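PDB 3M7K: restriction endonuclease PacI from Pseudomonas alcaligenes, which cleaves double-stranded DNA at a rarely occurring eight-base-pair target, as an HNH restriction endonuclease with a beta-beta-alpha-metal active site. Local coordinates for residues Q31-N36 / H42-T47; A49-W54 / L89-S94; G64-S69 / E130-A135. One frame throughout, in Å; residues are numbered along the deposited sequence. Where two conformers were deposited one is given.

In the fold
Three contacts in one small chain divide the labour of a nuclease. From the N terminus, helix 25-40 runs along the DNA, and interaction 1 closes a short loop made mostly of the helix's last turn, bringing 42-47 back onto it. The next helix, 48-55, opens interaction 2, which spans a longer loop to reach strand 90-93 of the catalytic unit. Before that loop is closed, the zinc-binding turn 64-69 begins interaction 3, which ends on helix 122-139; interactions 2 and 3 therefore cross, while interaction 1 stands in series before both. Leu33 and Phe46 touch Phe51, joining interactions 1 and 2, and Tyr65 meets Asp92, joining interactions 2 and 3.

Interaction 1: Q31-N36 / H42-T47; sequences QNLSYN and HANTFT. With nucleotides of chain C; nucleotides of chain B.
Leu33 and Asn44 pack against each other where the loop after the DNA-reading helix 25-40 folds back along it, an example of a recognition helix with one side in the DNA groove and another held by protein. The two side chains meet at a slant. Leu33 CG lies anti to its own backbone N (chi1 -170°), and methyl CD2 comes up to the Asn44 amide, 3.4 Å from ND2. Its other methyl, CD1, approaches Phe46 CD1 at 4.4 Å. Ser34 borders the contact, its OG hydrogen-bonded to Trp30 O.

On the DNA side two amides bond to adenine edges and a ring lies over a cytosine. Asn32 OD1 accepts from N6 of DA3 of chain C at 2.9 Å while ND2 donates to N7 of the same base, the paired bonds by which an amide reads the major-groove edge of adenine. One helical turn on, Asn36 repeats the pattern on DA2 of chain C, with an almost straight ND2 to N7 bond (170°). Tyr35 lays one ring face over C5 of DC5 of chain B, offset toward the ring's rim. Back on the loop, Asn44 OD1 takes a weak hydrogen bond from Phe46 N at 3.2 Å.

Interaction 2: A49-W54 / L89-S94; sequences ATFLAW and LGVDRS. With MG (magnesium ion), chain F; nucleotides of chain D; nucleotides of chain C.
Val91 pushes its two methyls toward the aromatic pair Phe51 and Trp54, so that helix 48-55 packs on the back of the first strand of the beta-beta-alpha-metal motif. CG2 sits at the edge of the Phe51 ring, near its plane, 3.9 Å from CE1, and comes within 3.7 Å of Trp54 CZ3. CG1 adds a looser touch on Trp54 CH2. All of this is apolar, and it places a hydrophobic layer behind a strand whose next residues meet the metal and the cut DNA.

Arg93 follows the DNA backbone along its whole length. From CB the chain passes through CG and reaches CD, where OP1 of DT1 of chain C is already 4.0 Å away. A bend there (chi3 -68°) turns NE onto the same oxygen, to which it donates at 2.8 Å. The guanidinium then meets phosphates in its own plane: NH2 shares OP1 of DT1 of chain C and also donates to OP1 of DT10 of chain D at 3.0 Å. NH1 turns back to the backbone carbonyls of Ser96 and Glu98, fixing the group's rotation. A leucine here would probably leave the DT1 and DT10 phosphates without this charged partner and the carbonyls of Ser96 and Glu98 without their donor.

Asp92, pointing away from the aromatics, binds magnesium through OD1 at 2.4 Å, with Asn113, two waters and O3' of DT10 of chain D completing the site. One of those waters also donates to Arg93 O and lies over the guanidinium. Metal on the 3' oxygen and arginine on the 5' phosphate of DT1 together imply that both ends of the cut strand are gripped after cleavage, in keeping with a product complex.

Interaction 3: G64-S69 / E130-A135; sequences GYCGIS and EAISKA. With ZN (zinc ion), chain E.
Tyr65 comes against the start of the helical segment 130-135 only through its backbone, O standing 4.0 Å from Glu130 N, while its ring leads off toward the active site and its OH bonds to Asp92 OD2. The next residue carries the contact. Cys66 is one of four cysteines, with Cys63, Cys109 and Cys112, that hold a zinc ion, and its SG binds the metal at 2.3 Å. SG lies between the backbone N and the carbonyl carbon (chi1 70°), which directs it to the zinc, while CB faces Ile132, whose CG2 packs on it at 3.7 Å. Cys66 O lies 3.1 Å from Ser133 CB, and a water spans the pair, donating to Cys66 O and hydrogen-bonded to Ser133 OG.

Gly67 follows with a positive phi (83°), a turn that favours glycine, and brings Ile68 N round to donate to Cys66 SG at 3.5 Å. Such an N-H to sulfur bond is a mark of zinc knuckles, and probably tempers the charge on the thiolate. Ser69 then N-caps helix 70-74 through Gly72 N.

The knuckle thus sits between strand 105-108, which pairs with Gly64 through Leu107, and helix 122-139. Ile132 also reaches Cys112 and Ile115 of helix 110-116, and Leu128 of the second subunit packs against it.

Interaction 1: Q31-N36 / H42-T47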
loop_
_atom_site.group_PDB
_atom_site.type_symbol
_atom_site.label_atom_id
_atom_site.label_comp_id
_atom_site.label_asym_id
_atom_site.label_seq_id
_atom_site.Cartn_x
_atom_site.Cartn_y
_atom_site.Cartn_z
ATOM N N GLN A 31 -10.530 -20.173 7.940
ATOM C CA GLN A 31 -9.276 -20.950 7.970
ATOM C C GLN A 31 -8.067 -20.008 7.884
ATOM O O GLN A 31 -7.108 -20.135 8.656
ATOM C CB GLN A 31 -9.256 -21.968 6.808
ATOM C CG GLN A 31 -8.017 -22.875 6.733
ATOM C CD GLN A 31 -8.042 -23.862 5.531
ATOM O OE1 GLN A 31 -7.005 -24.140 4.918
ATOM N NE2 GLN A 31 -9.229 -24.387 5.202
ATOM N N ASN A 32 -8.142 -19.035 6.970
ATOM C CA ASN A 32 -7.060 -18.084 6.788
ATOM C C ASN A 32 -6.883 -17.225 8.030
ATOM O O ASN A 32 -5.762 -16.990 8.461
ATOM C CB ASN A 32 -7.319 -17.192 5.564
ATOM C CG ASN A 32 -7.022 -17.908 4.242
ATOM O OD1 ASN A 32 -6.090 -18.717 4.154
ATOM N ND2 ASN A 32 -7.806 -17.608 3.214
ATOM N N LEU A 33 -7.998 -16.741 8.576
ATOM C CA LEU A 33 -7.982 -15.895 9.759
ATOM C C LEU A 33 -7.273 -16.621 10.903
ATOM O O LEU A 33 -6.389 -16.047 11.541
ATOM C CB LEU A 33 -9.412 -15.482 10.138
ATOM C CG LEU A 33 -9.602 -14.414 11.214
ATOM C CD1 LEU A 33 -10.948 -13.731 11.043
ATOM C CD2 LEU A 33 -9.511 -15.051 12.588
ATOM N N SER A 34 -7.646 -17.881 11.132
ATOM C CA SER A 34 -7.047 -18.720 12.190
ATOM C C SER A 34 -5.549 -18.948 12.023
ATOM O O SER A 34 -4.769 -18.676 12.941
ATOM C CB SER A 34 -7.752 -20.076 12.276
ATOM O OG SER A 34 -9.103 -19.905 12.659
ATOM N N TYR A 35 -5.164 -19.452 10.848
ATOM C CA TYR A 35 -3.773 -19.649 10.480
ATOM C C TYR A 35 -2.987 -18.331 10.561
ATOM O O TYR A 35 -1.896 -18.301 11.127
ATOM C CB TYR A 35 -3.684 -20.232 9.059
ATOM C CG TYR A 35 -2.275 -20.520 8.552
ATOM C CD1 TYR A 35 -1.607 -21.702 8.904
ATOM C CD2 TYR A 35 -1.623 -19.637 7.697
ATOM C CE1 TYR A 35 -0.328 -21.972 8.434
ATOM C CE2 TYR A 35 -0.327 -19.901 7.217
ATOM C CZ TYR A 35 0.304 -21.068 7.593
ATOM O OH TYR A 35 1.564 -21.325 7.116
ATOM N N ASN A 36 -3.532 -17.253 9.993
ATOM C CA ASN A 36 -2.842 -15.954 10.017
ATOM C C ASN A 36 -2.592 -15.451 11.442
ATOM O O ASN A 36 -1.503 -14.978 11.743
ATOM C CB ASN A 36 -3.574 -14.907 9.180
ATOM C CG ASN A 36 -3.554 -15.239 7.684
ATOM O OD1 ASN A 36 -2.784 -16.101 7.233
ATOM N ND2 ASN A 36 -4.389 -14.559 6.913
ATOM N N HIS A 42 -1.184 -12.982 16.748
ATOM C CA HIS A 42 -2.367 -12.203 17.104
ATOM C C HIS A 42 -3.376 -13.106 17.796
ATOM O O HIS A 42 -3.511 -14.285 17.456
ATOM C CB HIS A 42 -3.006 -11.530 15.878
ATOM C CG HIS A 42 -2.087 -10.589 15.156
ATOM N ND1 HIS A 42 -1.398 -9.577 15.795
ATOM C CD2 HIS A 42 -1.745 -10.509 13.847
ATOM C CE1 HIS A 42 -0.667 -8.918 14.911
ATOM N NE2 HIS A 42 -0.861 -9.463 13.723
ATOM N N ALA A 43 -4.056 -12.553 18.794
ATOM C CA ALA A 43 -5.158 -13.245 19.430
ATOM C C ALA A 43 -6.332 -13.347 18.444
ATOM O O ALA A 43 -6.403 -12.599 17.463
ATOM C CB ALA A 43 -5.568 -12.519 20.704
ATOM N N ASN A 44 -7.213 -14.314 18.690
ATOM C CA ASN A 44 -8.423 -14.533 17.908
ATOM C C ASN A 44 -9.569 -14.909 18.845
ATOM O O ASN A 44 -9.645 -16.050 19.295
ATOM C CB ASN A 44 -8.206 -15.658 16.888
ATOM C CG ASN A 44 -9.451 -15.950 16.059
ATOM O OD1 ASN A 44 -10.415 -15.182 16.073
ATOM N ND2 ASN A 44 -9.427 -17.061 15.320
ATOM N N THR A 45 -10.453 -13.953 19.135
ATOM C CA THR A 45 -11.604 -14.224 19.993
ATOM C C THR A 45 -12.904 -14.584 19.247
ATOM O O THR A 45 -13.894 -14.956 19.893
ATOM C CB THR A 45 -11.852 -13.098 21.044
ATOM O OG1 THR A 45 -12.145 -11.869 20.370
ATOM C CG2 THR A 45 -10.630 -12.907 21.944
ATOM N N PHE A 46 -12.914 -14.499 17.908
ATOM C CA PHE A 46 -13.989 -15.116 17.106
ATOM C C PHE A 46 -14.010 -16.633 17.327
ATOM O O PHE A 46 -12.952 -17.249 17.458
ATOM C CB PHE A 46 -13.756 -14.927 15.602
ATOM C CG PHE A 46 -14.176 -13.593 15.065
ATOM C CD1 PHE A 46 -13.214 -12.662 14.681
ATOM C CD2 PHE A 46 -15.525 -13.288 14.891
ATOM C CE1 PHE A 46 -13.576 -11.436 14.161
ATOM C CE2 PHE A 46 -15.909 -12.057 14.378
ATOM C CZ PHE A 46 -14.932 -11.124 14.004
ATOM N N THR A 47 -15.201 -17.226 17.357
ATOM C CA THR A 47 -15.361 -18.657 17.075
ATOM C C THR A 47 -15.828 -18.755 15.634
ATOM O O THR A 47 -16.276 -17.753 15.060
ATOM C CB THR A 47 -16.423 -19.336 17.956
ATOM O OG1 THR A 47 -17.696 -18.685 17.778
ATOM C CG2 THR A 47 -15.999 -19.333 19.422
ATOM P P DA C 2 -7.485 -11.123 2.728
ATOM O OP1 DA C 2 -8.132 -10.063 1.926
ATOM O OP2 DA C 2 -8.261 -11.805 3.788
ATOM O "O5'" DA C 2 -6.848 -12.249 1.798
ATOM C "C5'" DA C 2 -6.580 -11.961 0.405
ATOM C "C4'" DA C 2 -6.555 -13.242 -0.418
ATOM O "O4'" DA C 2 -5.421 -14.054 -0.022
ATOM C "C3'" DA C 2 -7.754 -14.172 -0.270
ATOM O "O3'" DA C 2 -8.027 -14.810 -1.548
ATOM C "C2'" DA C 2 -7.335 -15.188 0.798
ATOM C "C1'" DA C 2 -5.821 -15.280 0.574
ATOM N N9 DA C 2 -4.991 -15.403 1.776
ATOM C C8 DA C 2 -5.333 -15.257 3.097
ATOM N N7 DA C 2 -4.335 -15.427 3.944
ATOM C C5 DA C 2 -3.255 -15.688 3.113
ATOM C C6 DA C 2 -1.891 -15.940 3.375
ATOM N N6 DA C 2 -1.390 -15.962 4.615
ATOM N N1 DA C 2 -1.066 -16.163 2.311
ATOM C C2 DA C 2 -1.586 -16.141 1.076
ATOM N N3 DA C 2 -2.863 -15.908 0.706
ATOM C C4 DA C 2 -3.642 -15.683 1.784
ATOM P P DC B 5 3.381 -24.491 7.755
ATOM O OP1 DC B 5 4.534 -24.820 8.627
ATOM O OP2 DC B 5 2.582 -23.277 8.060
ATOM O "O5'" DC B 5 3.904 -24.425 6.251
ATOM C "C5'" DC B 5 3.279 -23.537 5.372
ATOM C "C4'" DC B 5 3.430 -23.978 3.936
ATOM O "O4'" DC B 5 2.160 -24.511 3.476
ATOM C "C3'" DC B 5 3.749 -22.778 3.051
ATOM O "O3'" DC B 5 4.501 -23.151 1.903
ATOM C "C2'" DC B 5 2.370 -22.277 2.654
ATOM C "C1'" DC B 5 1.559 -23.573 2.584
ATOM N N1 DC B 5 0.116 -23.324 2.886
ATOM C C2 DC B 5 -0.830 -23.494 1.858
ATOM O O2 DC B 5 -0.464 -23.869 0.736
ATOM N N3 DC B 5 -2.140 -23.253 2.117
ATOM C C4 DC B 5 -2.522 -22.850 3.340
ATOM N N4 DC B 5 -3.829 -22.633 3.531
ATOM C C5 DC B 5 -1.575 -22.666 4.404
ATOM C C6 DC B 5 -0.278 -22.907 4.131
ATOM P P DA C 3 -9.467 -15.485 -1.785
ATOM O OP1 DA C 3 -10.294 -14.568 -2.608
ATOM O OP2 DA C 3 -10.002 -15.988 -0.492
ATOM O "O5'" DA C 3 -9.050 -16.757 -2.623
ATOM C "C5'" DA C 3 -8.961 -16.723 -4.033
ATOM C "C4'" DA C 3 -8.372 -18.036 -4.552
ATOM O "O4'" DA C 3 -7.207 -18.375 -3.758
ATOM C "C3'" DA C 3 -9.253 -19.280 -4.452
ATOM O "O3'" DA C 3 -8.827 -20.224 -5.427
ATOM C "C2'" DA C 3 -8.938 -19.817 -3.058
ATOM C "C1'" DA C 3 -7.433 -19.552 -2.994
ATOM N N9 DA C 3 -6.912 -19.323 -1.644
ATOM C C8 DA C 3 -7.544 -18.735 -0.585
ATOM N N7 DA C 3 -6.801 -18.660 0.496
ATOM C C5 DA C 3 -5.597 -19.255 0.114
ATOM C C6 DA C 3 -4.369 -19.496 0.785
ATOM N N6 DA C 3 -4.134 -19.173 2.059
ATOM N N1 DA C 3 -3.371 -20.083 0.090
ATOM C C2 DA C 3 -3.571 -20.427 -1.189
ATOM N N3 DA C 3 -4.667 -20.249 -1.924
ATOM C C4 DA C 3 -5.652 -19.657 -1.205
#

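Interaction 2: A49-W54 / L89-S94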
loop_
_atom_site.group_PDB
_atom_site.type_symbol
_atom_site.label_atom_id
_atom_site.label_comp_id
_atom_site.label_asym_id
_atom_site.label_seq_id
_atom_site.Cartn_x
_atom_site.Cartn_y
_atom_site.Cartn_z
ATOM N N ALA A 49 -18.490 -20.104 14.374
ATOM C CA ALA A 49 -19.924 -19.739 14.325
ATOM C C ALA A 49 -20.201 -18.214 14.366
ATOM O O ALA A 49 -21.023 -17.685 13.579
ATOM C CB ALA A 49 -20.715 -20.476 15.448
ATOM N N THR A 50 -19.525 -17.529 15.288
ATOM C CA THR A 50 -19.658 -16.079 15.359
ATOM C C THR A 50 -19.031 -15.420 14.126
ATOM O O THR A 50 -19.608 -14.466 13.580
ATOM C CB THR A 50 -19.142 -15.445 16.692
ATOM O OG1 THR A 50 -19.270 -14.019 16.607
ATOM C CG2 THR A 50 -17.692 -15.758 16.940
ATOM N N PHE A 51 -17.899 -15.940 13.654
ATOM C CA PHE A 51 -17.290 -15.391 12.440
ATOM C C PHE A 51 -18.209 -15.519 11.239
ATOM O O PHE A 51 -18.345 -14.573 10.481
ATOM C CB PHE A 51 -15.930 -16.009 12.099
ATOM C CG PHE A 51 -15.377 -15.509 10.779
ATOM C CD1 PHE A 51 -14.880 -14.210 10.663
ATOM C CD2 PHE A 51 -15.426 -16.309 9.644
ATOM C CE1 PHE A 51 -14.402 -13.737 9.424
ATOM C CE2 PHE A 51 -14.968 -15.853 8.417
ATOM C CZ PHE A 51 -14.452 -14.564 8.304
ATOM N N LEU A 52 -18.834 -16.684 11.071
ATOM C CA LEU A 52 -19.707 -16.917 9.914
ATOM C C LEU A 52 -20.920 -15.999 9.940
ATOM O O LEU A 52 -21.325 -15.494 8.887
ATOM C CB LEU A 52 -20.126 -18.388 9.775
ATOM C CG LEU A 52 -19.066 -19.440 9.404
ATOM C CD1 LEU A 52 -19.743 -20.806 9.284
ATOM C CD2 LEU A 52 -18.324 -19.128 8.124
ATOM N N ALA A 53 -21.467 -15.745 11.129
ATOM C CA ALA A 53 -22.570 -14.789 11.252
ATOM C C ALA A 53 -22.097 -13.367 10.971
ATOM O O ALA A 53 -22.811 -12.577 10.351
ATOM C CB ALA A 53 -23.235 -14.870 12.643
ATOM N N TRP A 54 -20.900 -13.045 11.457
ATOM C CA TRP A 54 -20.293 -11.735 11.240
ATOM C C TRP A 54 -20.011 -11.534 9.748
ATOM O O TRP A 54 -20.271 -10.447 9.203
ATOM C CB TRP A 54 -19.033 -11.607 12.094
ATOM C CG TRP A 54 -18.302 -10.296 11.973
ATOM C CD1 TRP A 54 -18.515 -9.155 12.714
ATOM C CD2 TRP A 54 -17.259 -9.995 11.056
ATOM N NE1 TRP A 54 -17.656 -8.163 12.304
ATOM C CE2 TRP A 54 -16.873 -8.651 11.286
ATOM C CE3 TRP A 54 -16.602 -10.730 10.055
ATOM C CZ2 TRP A 54 -15.849 -8.024 10.546
ATOM C CZ3 TRP A 54 -15.585 -10.104 9.321
ATOM C CH2 TRP A 54 -15.219 -8.766 9.576
ATOM N N LEU A 89 -13.816 -10.581 0.198
ATOM C CA LEU A 89 -13.282 -9.516 1.042
ATOM C C LEU A 89 -12.729 -10.093 2.320
ATOM O O LEU A 89 -13.230 -11.105 2.817
ATOM C CB LEU A 89 -14.363 -8.489 1.354
ATOM C CG LEU A 89 -14.996 -7.855 0.113
ATOM C CD1 LEU A 89 -15.955 -6.799 0.549
ATOM C CD2 LEU A 89 -13.954 -7.250 -0.842
ATOM N N GLY A 90 -11.692 -9.447 2.850
ATOM C CA GLY A 90 -11.016 -9.966 4.032
ATOM C C GLY A 90 -11.302 -9.161 5.273
ATOM O O GLY A 90 -12.241 -8.353 5.313
ATOM N N VAL A 91 -10.482 -9.366 6.286
ATOM C CA VAL A 91 -10.741 -8.796 7.609
ATOM C C VAL A 91 -9.580 -7.913 8.081
ATOM O O VAL A 91 -8.442 -8.377 8.148
ATOM C CB VAL A 91 -10.976 -9.925 8.654
ATOM C CG1 VAL A 91 -11.306 -9.329 10.014
ATOM C CG2 VAL A 91 -12.096 -10.874 8.205
ATOM N N ASP A 92 -9.872 -6.646 8.379
ATOM C CA ASP A 92 -8.898 -5.713 8.938
ATOM C C ASP A 92 -9.011 -5.717 10.466
ATOM O O ASP A 92 -10.106 -5.575 11.016
ATOM C CB ASP A 92 -9.173 -4.288 8.458
ATOM C CG ASP A 92 -8.328 -3.256 9.173
ATOM O OD1 ASP A 92 -7.107 -3.489 9.270
ATOM O OD2 ASP A 92 -8.872 -2.204 9.631
ATOM N N ARG A 93 -7.881 -5.883 11.132
ATOM C CA ARG A 93 -7.772 -5.615 12.568
ATOM C C ARG A 93 -7.621 -4.097 12.687
ATOM O O ARG A 93 -6.524 -3.554 12.465
ATOM C CB ARG A 93 -6.574 -6.368 13.138
ATOM C CG ARG A 93 -6.646 -7.894 12.912
ATOM C CD ARG A 93 -5.325 -8.609 13.265
ATOM N NE ARG A 93 -4.216 -8.291 12.343
ATOM C CZ ARG A 93 -3.249 -7.406 12.608
ATOM N NH1 ARG A 93 -3.229 -6.761 13.768
ATOM N NH2 ARG A 93 -2.284 -7.175 11.722
ATOM N N SER A 94 -8.743 -3.424 12.949
ATOM C CA SER A 94 -8.836 -1.959 13.023
ATOM C C SER A 94 -7.625 -1.336 13.689
ATOM O O SER A 94 -6.911 -0.523 13.105
ATOM C CB SER A 94 -10.058 -1.541 13.868
ATOM O OG SER A 94 -11.128 -1.211 13.015
HETATM MG MG MG F . -5.336 -4.866 8.493
ATOM P P DT D 10 0.737 -5.976 10.397
ATOM O OP1 DT D 10 -0.071 -5.169 11.340
ATOM O OP2 DT D 10 1.321 -7.290 10.767
ATOM O "O5'" DT D 10 -0.144 -6.237 9.086
ATOM C "C5'" DT D 10 -0.939 -5.184 8.581
ATOM C "C4'" DT D 10 -1.518 -5.531 7.218
ATOM O "O4'" DT D 10 -0.421 -5.805 6.321
ATOM C "C3'" DT D 10 -2.366 -6.790 7.116
ATOM O "O3'" DT D 10 -3.670 -6.573 7.656
ATOM C "C2'" DT D 10 -2.354 -7.004 5.602
ATOM C "C1'" DT D 10 -0.917 -6.583 5.247
ATOM N N1 DT D 10 0.046 -7.759 5.104
ATOM C C2 DT D 10 0.365 -8.195 3.825
ATOM O O2 DT D 10 -0.094 -7.670 2.825
ATOM N N3 DT D 10 1.224 -9.263 3.752
ATOM C C4 DT D 10 1.775 -9.927 4.834
ATOM O O4 DT D 10 2.551 -10.887 4.682
ATOM C C5 DT D 10 1.396 -9.428 6.145
ATOM C C7 DT D 10 1.940 -10.072 7.410
ATOM C C6 DT D 10 0.558 -8.383 6.215
ATOM P P DA C 2 -7.485 -11.123 2.728
ATOM O OP1 DA C 2 -8.132 -10.063 1.926
ATOM O OP2 DA C 2 -8.261 -11.805 3.788
ATOM O "O5'" DA C 2 -6.848 -12.249 1.798
ATOM C "C5'" DA C 2 -6.580 -11.961 0.405
ATOM C "C4'" DA C 2 -6.555 -13.242 -0.418
ATOM O "O4'" DA C 2 -5.421 -14.054 -0.022
ATOM C "C3'" DA C 2 -7.754 -14.172 -0.270
ATOM O "O3'" DA C 2 -8.027 -14.810 -1.548
ATOM C "C2'" DA C 2 -7.335 -15.188 0.798
ATOM C "C1'" DA C 2 -5.821 -15.280 0.574
ATOM N N9 DA C 2 -4.991 -15.403 1.776
ATOM C C8 DA C 2 -5.333 -15.257 3.097
ATOM N N7 DA C 2 -4.335 -15.427 3.944
ATOM C C5 DA C 2 -3.255 -15.688 3.113
ATOM C C6 DA C 2 -1.891 -15.940 3.375
ATOM N N6 DA C 2 -1.390 -15.962 4.615
ATOM N N1 DA C 2 -1.066 -16.163 2.311
ATOM C C2 DA C 2 -1.586 -16.141 1.076
ATOM N N3 DA C 2 -2.863 -15.908 0.706
ATOM C C4 DA C 2 -3.642 -15.683 1.784
ATOM O OP3 DT C 1 -1.720 -9.950 8.667
ATOM P P DT C 1 -3.198 -9.931 8.836
ATOM O OP1 DT C 1 -3.828 -8.857 9.592
ATOM O OP2 DT C 1 -3.593 -11.237 9.361
ATOM O "O5'" DT C 1 -3.653 -9.821 7.305
ATOM C "C5'" DT C 1 -4.868 -10.211 6.801
ATOM C "C4'" DT C 1 -4.804 -10.023 5.286
ATOM O "O4'" DT C 1 -3.433 -10.061 4.836
ATOM C "C3'" DT C 1 -5.547 -11.080 4.513
ATOM O "O3'" DT C 1 -6.159 -10.497 3.360
ATOM C "C2'" DT C 1 -4.437 -12.077 4.159
ATOM C "C1'" DT C 1 -3.217 -11.169 3.977
ATOM N N1 DT C 1 -1.988 -11.858 4.395
ATOM C C2 DT C 1 -1.048 -12.184 3.443
ATOM O O2 DT C 1 -1.158 -11.929 2.262
ATOM N N3 DT C 1 0.057 -12.831 3.919
ATOM C C4 DT C 1 0.305 -13.188 5.233
ATOM O O4 DT C 1 1.332 -13.779 5.538
ATOM C C5 DT C 1 -0.711 -12.822 6.194
ATOM C C7 DT C 1 -0.532 -13.167 7.654
ATOM C C6 DT C 1 -1.806 -12.177 5.735
HETATM O O HOH W 1 -4.643 -4.547 10.674
HETATM O O HOH W 2 -4.076 -3.061 7.618
#

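Interaction 3: G64-S69 / E130-A135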
loop_
_atom_site.group_PDB
_atom_site.type_symbol
_atom_site.label_atom_id
_atom_site.label_comp_id
_atom_site.label_asym_id
_atom_site.label_seq_id
_atom_site.Cartn_x
_atom_site.Cartn_y
_atom_site.Cartn_z
ATOM N N GLY A 64 -15.215 -1.837 4.260
ATOM C CA GLY A 64 -15.565 -0.799 5.225
ATOM C C GLY A 64 -14.778 0.499 5.090
ATOM O O GLY A 64 -15.065 1.466 5.800
ATOM N N TYR A 65 -13.777 0.520 4.204
ATOM C CA TYR A 65 -13.032 1.737 3.910
ATOM C C TYR A 65 -13.423 2.370 2.591
ATOM O O TYR A 65 -13.759 3.552 2.569
ATOM C CB TYR A 65 -11.517 1.500 3.949
ATOM C CG TYR A 65 -11.066 1.116 5.325
ATOM C CD1 TYR A 65 -10.562 -0.161 5.587
ATOM C CD2 TYR A 65 -11.204 2.019 6.395
ATOM C CE1 TYR A 65 -10.158 -0.515 6.875
ATOM C CE2 TYR A 65 -10.823 1.672 7.681
ATOM C CZ TYR A 65 -10.298 0.412 7.911
ATOM O OH TYR A 65 -9.924 0.079 9.178
ATOM N N CYS A 66 -13.377 1.608 1.495
ATOM C CA CYS A 66 -13.658 2.187 0.170
ATOM C C CYS A 66 -15.068 1.927 -0.338
ATOM O O CYS A 66 -15.477 2.516 -1.340
ATOM C CB CYS A 66 -12.648 1.701 -0.871
ATOM S SG CYS A 66 -12.822 -0.055 -1.321
ATOM N N GLY A 67 -15.788 1.016 0.309
ATOM C CA GLY A 67 -17.189 0.754 -0.056
ATOM C C GLY A 67 -17.339 -0.199 -1.224
ATOM O O GLY A 67 -18.447 -0.522 -1.620
ATOM N N ILE A 68 -16.241 -0.695 -1.779
ATOM C CA ILE A 68 -16.391 -1.579 -2.930
ATOM C C ILE A 68 -17.127 -2.869 -2.513
ATOM O O ILE A 68 -16.907 -3.377 -1.412
ATOM C CB ILE A 68 -15.045 -1.885 -3.612
ATOM C CG1 ILE A 68 -15.294 -2.434 -5.028
ATOM C CG2 ILE A 68 -14.195 -2.874 -2.759
ATOM C CD1 ILE A 68 -14.076 -2.433 -5.893
ATOM N N SER A 69 -17.998 -3.371 -3.388
ATOM C CA SER A 69 -18.724 -4.613 -3.127
ATOM C C SER A 69 -17.783 -5.777 -3.405
ATOM O O SER A 69 -16.780 -5.627 -4.133
ATOM C CB SER A 69 -19.956 -4.721 -4.027
ATOM O OG SER A 69 -19.556 -4.894 -5.380
ATOM N N GLU A 130 -12.329 7.003 1.222
ATOM C CA GLU A 130 -13.169 7.866 0.386
ATOM C C GLU A 130 -12.444 8.171 -0.923
ATOM O O GLU A 130 -13.057 8.136 -1.990
ATOM C CB GLU A 130 -13.595 9.164 1.105
ATOM C CG GLU A 130 -14.698 9.954 0.367
ATOM C CD GLU A 130 -15.110 11.257 1.060
ATOM O OE1 GLU A 130 -14.601 11.566 2.162
ATOM O OE2 GLU A 130 -15.956 11.985 0.493
ATOM N N ALA A 131 -11.126 8.432 -0.845
ATOM C CA ALA A 131 -10.325 8.726 -2.036
ATOM C C ALA A 131 -10.222 7.526 -2.961
ATOM O O ALA A 131 -10.232 7.674 -4.178
ATOM C CB ALA A 131 -8.943 9.217 -1.648
ATOM N N ILE A 132 -10.097 6.334 -2.376
ATOM C CA ILE A 132 -10.067 5.089 -3.140
ATOM C C ILE A 132 -11.431 4.818 -3.793
ATOM O O ILE A 132 -11.488 4.409 -4.946
ATOM C CB ILE A 132 -9.628 3.891 -2.246
ATOM C CG1 ILE A 132 -8.175 4.080 -1.787
ATOM C CG2 ILE A 132 -9.769 2.558 -2.992
ATOM C CD1 ILE A 132 -7.796 3.259 -0.554
ATOM N N SER A 133 -12.505 5.019 -3.027
ATOM C CA SER A 133 -13.897 4.961 -3.550
ATOM C C SER A 133 -14.097 5.849 -4.791
ATOM O O SER A 133 -14.798 5.458 -5.723
ATOM C CB SER A 133 -14.907 5.324 -2.453
ATOM O OG SER A 133 -16.261 5.189 -2.891
ATOM N N LYS A 134 -13.450 7.018 -4.827
ATOM C CA LYS A 134 -13.552 7.914 -6.004
ATOM C C LYS A 134 -12.855 7.301 -7.213
ATOM O O LYS A 134 -13.368 7.391 -8.323
ATOM C CB LYS A 134 -13.007 9.315 -5.706
ATOM C CG LYS A 134 -13.836 10.065 -4.687
ATOM C CD LYS A 134 -13.087 11.237 -4.095
ATOM C CE LYS A 134 -14.059 12.206 -3.429
ATOM N NZ LYS A 134 -13.349 13.415 -2.916
ATOM N N ALA A 135 -11.706 6.646 -6.996
ATOM C CA ALA A 135 -11.061 5.892 -8.080
ATOM C C ALA A 135 -11.994 4.816 -8.668
ATOM O O ALA A 135 -12.113 4.697 -9.895
ATOM C CB ALA A 135 -9.738 5.272 -7.633
HETATM ZN ZN ZN E . -11.362 -1.235 -0.018
HETATM O O HOH W 3 -16.942 2.438 -3.632
#